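Local structure of isomerase/lactonizing enzyme (Agrobacterium tumefaciens, 1RVK) at residues F11-R16 with H343-S348. The protein is of unknown function but belongs to the enolase superfamily, binds magnesium and is probably an isomerase or lactonizing enzyme of the mandelate racemase/muconate lactonizing group. Numbering follows the deposited sequence.
Sequences FRTTTR and HDYLKS
Both carboxylate oxygens of Asp344 are spent on consecutive threonines of the 11-16 segment. Asp344 OD1 accepts the hydroxyl OG1 of Thr13 at 2.6 Å. Asp344 OD2 accepts the backbone N of Thr14 at 2.8 Å in a nearly straight bond (167°). Each donor comes in on the syn side, somewhat out of the carboxylate plane, so the group is gripped at two points and its rotation is fixed. With chi1 at -180° the Thr13 hydroxyl swings away from its own amide and faces the acid; it also sits at the edge of the Tyr345 ring, OG1 of Thr13 being 3.6 Å from CD2 of Tyr345. A water completes the polar set, donating a hydrogen bond to Thr14 O and accepting one from Asp344 N, so the two backbones are bridged. Alongside, the edge of the Phe11 ring meets one face of Tyr345 in an offset edge-to-face pair, planes at 69°. CZ of Phe11 stands 3.7 Å above the Tyr345 ring plane, offset toward the rim; His343 CB lies over the rim of the opposite face. A type I turn from His343 to Leu346, closed by Leu346 N to His343 O, presents Asp344 and Tyr345 together. Phe11 and Thr13 pair through their backbones with Gln35 and Val33 of strand 30-42 in the N-terminal antiparallel sheet; the turn lies between strands 328-333 and 358-360, with Phe375 beside it. Two donors on its two oxygens are consistent with an ionised Asp344, which with the aromatic pair holds this C-terminal loop against the N-terminal sheet.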
loop_
_atom_site.group_PDB
_atom_site.type_symbol
_atom_site.label_atom_id
_atom_site.label_comp_id
_atom_site.label_asym_id
_atom_site.label_seq_id
_atom_site.Cartn_x
_atom_site.Cartn_y
_atom_site.Cartn_z
ATOM N N PHE A 11 14.569 -15.409 2.594
ATOM C CA PHE A 11 13.980 -16.711 2.865
ATOM C C PHE A 11 12.849 -16.976 1.883
ATOM O O PHE A 11 12.445 -16.081 1.138
ATOM C CB PHE A 11 13.436 -16.759 4.294
ATOM C CG PHE A 11 12.359 -15.747 4.567
ATOM C CD1 PHE A 11 12.682 -14.418 4.824
ATOM C CD2 PHE A 11 11.017 -16.122 4.547
ATOM C CE1 PHE A 11 11.681 -13.472 5.061
ATOM C CE2 PHE A 11 10.010 -15.188 4.781
ATOM C CZ PHE A 11 10.343 -13.858 5.038
ATOM N N ARG A 12 12.338 -18.204 1.889
ATOM C CA ARG A 12 11.253 -18.584 0.990
ATOM C C ARG A 12 9.910 -18.642 1.716
ATOM O O ARG A 12 9.785 -19.284 2.756
ATOM C CB ARG A 12 11.529 -19.961 0.374
ATOM C CG ARG A 12 12.963 -20.189 -0.079
ATOM C CD ARG A 12 13.244 -21.684 -0.244
ATOM N NE ARG A 12 14.677 -21.980 -0.273
ATOM C CZ ARG A 12 15.495 -21.630 -1.262
ATOM N NH1 ARG A 12 15.026 -20.969 -2.312
ATOM N NH2 ARG A 12 16.785 -21.934 -1.198
ATOM N N THR A 13 8.912 -17.963 1.161
ATOM C CA THR A 13 7.570 -17.973 1.725
ATOM C C THR A 13 6.687 -18.736 0.733
ATOM O O THR A 13 6.863 -18.623 -0.480
ATOM C CB THR A 13 7.016 -16.538 1.921
ATOM O OG1 THR A 13 5.700 -16.607 2.480
ATOM C CG2 THR A 13 6.952 -15.793 0.595
ATOM N N THR A 14 5.756 -19.528 1.251
ATOM C CA THR A 14 4.856 -20.303 0.404
ATOM C C THR A 14 3.575 -19.508 0.215
ATOM O O THR A 14 2.905 -19.161 1.183
ATOM C CB THR A 14 4.529 -21.655 1.047
ATOM O OG1 THR A 14 5.742 -22.397 1.219
ATOM C CG2 THR A 14 3.570 -22.445 0.170
ATOM N N THR A 15 3.232 -19.232 -1.037
ATOM C CA THR A 15 2.048 -18.437 -1.330
ATOM C C THR A 15 1.416 -18.807 -2.667
ATOM O O THR A 15 2.036 -19.473 -3.499
ATOM C CB THR A 15 2.429 -16.939 -1.356
ATOM O OG1 THR A 15 1.293 -16.150 -1.722
ATOM C CG2 THR A 15 3.546 -16.702 -2.351
ATOM N N ARG A 16 0.174 -18.374 -2.860
ATOM C CA ARG A 16 -0.538 -18.620 -4.107
ATOM C C ARG A 16 -0.656 -17.306 -4.861
ATOM O O ARG A 16 -1.329 -17.213 -5.885
ATOM C CB ARG A 16 -1.928 -19.202 -3.832
ATOM C CG ARG A 16 -1.908 -20.708 -3.596
ATOM C CD ARG A 16 -3.269 -21.245 -3.171
ATOM N NE ARG A 16 -3.275 -22.707 -3.160
ATOM C CZ ARG A 16 -3.372 -23.466 -4.247
ATOM N NH1 ARG A 16 -3.361 -24.789 -4.133
ATOM N NH2 ARG A 16 -3.498 -22.910 -5.448
ATOM N N HIS A 343 0.355 -14.837 6.649
ATOM C CA HIS A 343 1.590 -15.264 5.994
ATOM C C HIS A 343 2.266 -16.329 6.844
ATOM O O HIS A 343 2.165 -16.293 8.066
ATOM C CB HIS A 343 2.530 -14.070 5.848
ATOM C CG HIS A 343 1.962 -12.952 5.030
ATOM N ND1 HIS A 343 1.933 -12.978 3.653
ATOM C CD2 HIS A 343 1.372 -11.789 5.398
ATOM C CE1 HIS A 343 1.349 -11.880 3.207
ATOM N NE2 HIS A 343 0.999 -11.141 4.245
ATOM N N ASP A 344 2.968 -17.262 6.210
ATOM C CA ASP A 344 3.631 -18.314 6.971
ATOM C C ASP A 344 4.787 -17.825 7.840
ATOM O O ASP A 344 5.161 -18.494 8.808
ATOM C CB ASP A 344 4.102 -19.456 6.048
ATOM C CG ASP A 344 4.902 -18.973 4.845
ATOM O OD1 ASP A 344 5.312 -17.792 4.805
ATOM O OD2 ASP A 344 5.128 -19.800 3.931
ATOM N N TYR A 345 5.344 -16.659 7.522
ATOM C CA TYR A 345 6.460 -16.131 8.303
ATOM C C TYR A 345 6.036 -15.192 9.435
ATOM O O TYR A 345 6.878 -14.601 10.114
ATOM C CB TYR A 345 7.479 -15.444 7.376
ATOM C CG TYR A 345 6.937 -14.293 6.553
ATOM C CD1 TYR A 345 6.923 -12.994 7.059
ATOM C CD2 TYR A 345 6.440 -14.504 5.267
ATOM C CE1 TYR A 345 6.429 -11.930 6.306
ATOM C CE2 TYR A 345 5.941 -13.445 4.500
ATOM C CZ TYR A 345 5.940 -12.163 5.027
ATOM O OH TYR A 345 5.451 -11.113 4.277
ATOM N N LEU A 346 4.729 -15.077 9.641
ATOM C CA LEU A 346 4.163 -14.238 10.694
ATOM C C LEU A 346 3.266 -15.124 11.561
ATOM O O LEU A 346 2.426 -15.851 11.038
ATOM C CB LEU A 346 3.346 -13.098 10.072
ATOM C CG LEU A 346 3.930 -11.680 10.097
ATOM C CD1 LEU A 346 5.428 -11.701 9.881
ATOM C CD2 LEU A 346 3.232 -10.833 9.038
ATOM N N LYS A 347 3.443 -15.065 12.875
ATOM C CA LYS A 347 2.652 -15.893 13.786
ATOM C C LYS A 347 1.202 -15.438 13.941
ATOM O O LYS A 347 0.323 -16.248 14.235
ATOM C CB LYS A 347 3.310 -15.938 15.169
ATOM C CG LYS A 347 4.711 -16.535 15.193
ATOM C CD LYS A 347 5.201 -16.676 16.632
ATOM C CE LYS A 347 6.584 -17.292 16.710
ATOM N NZ LYS A 347 7.608 -16.416 16.092
ATOM N N SER A 348 0.962 -14.144 13.751
ATOM C CA SER A 348 -0.381 -13.576 13.880
ATOM C C SER A 348 -0.553 -12.505 12.814
ATOM O O SER A 348 0.428 -12.050 12.231
ATOM C CB SER A 348 -0.560 -12.931 15.259
ATOM O OG SER A 348 -0.299 -13.851 16.305
HETATM O O HOH W 1 2.222 -17.343 3.514
#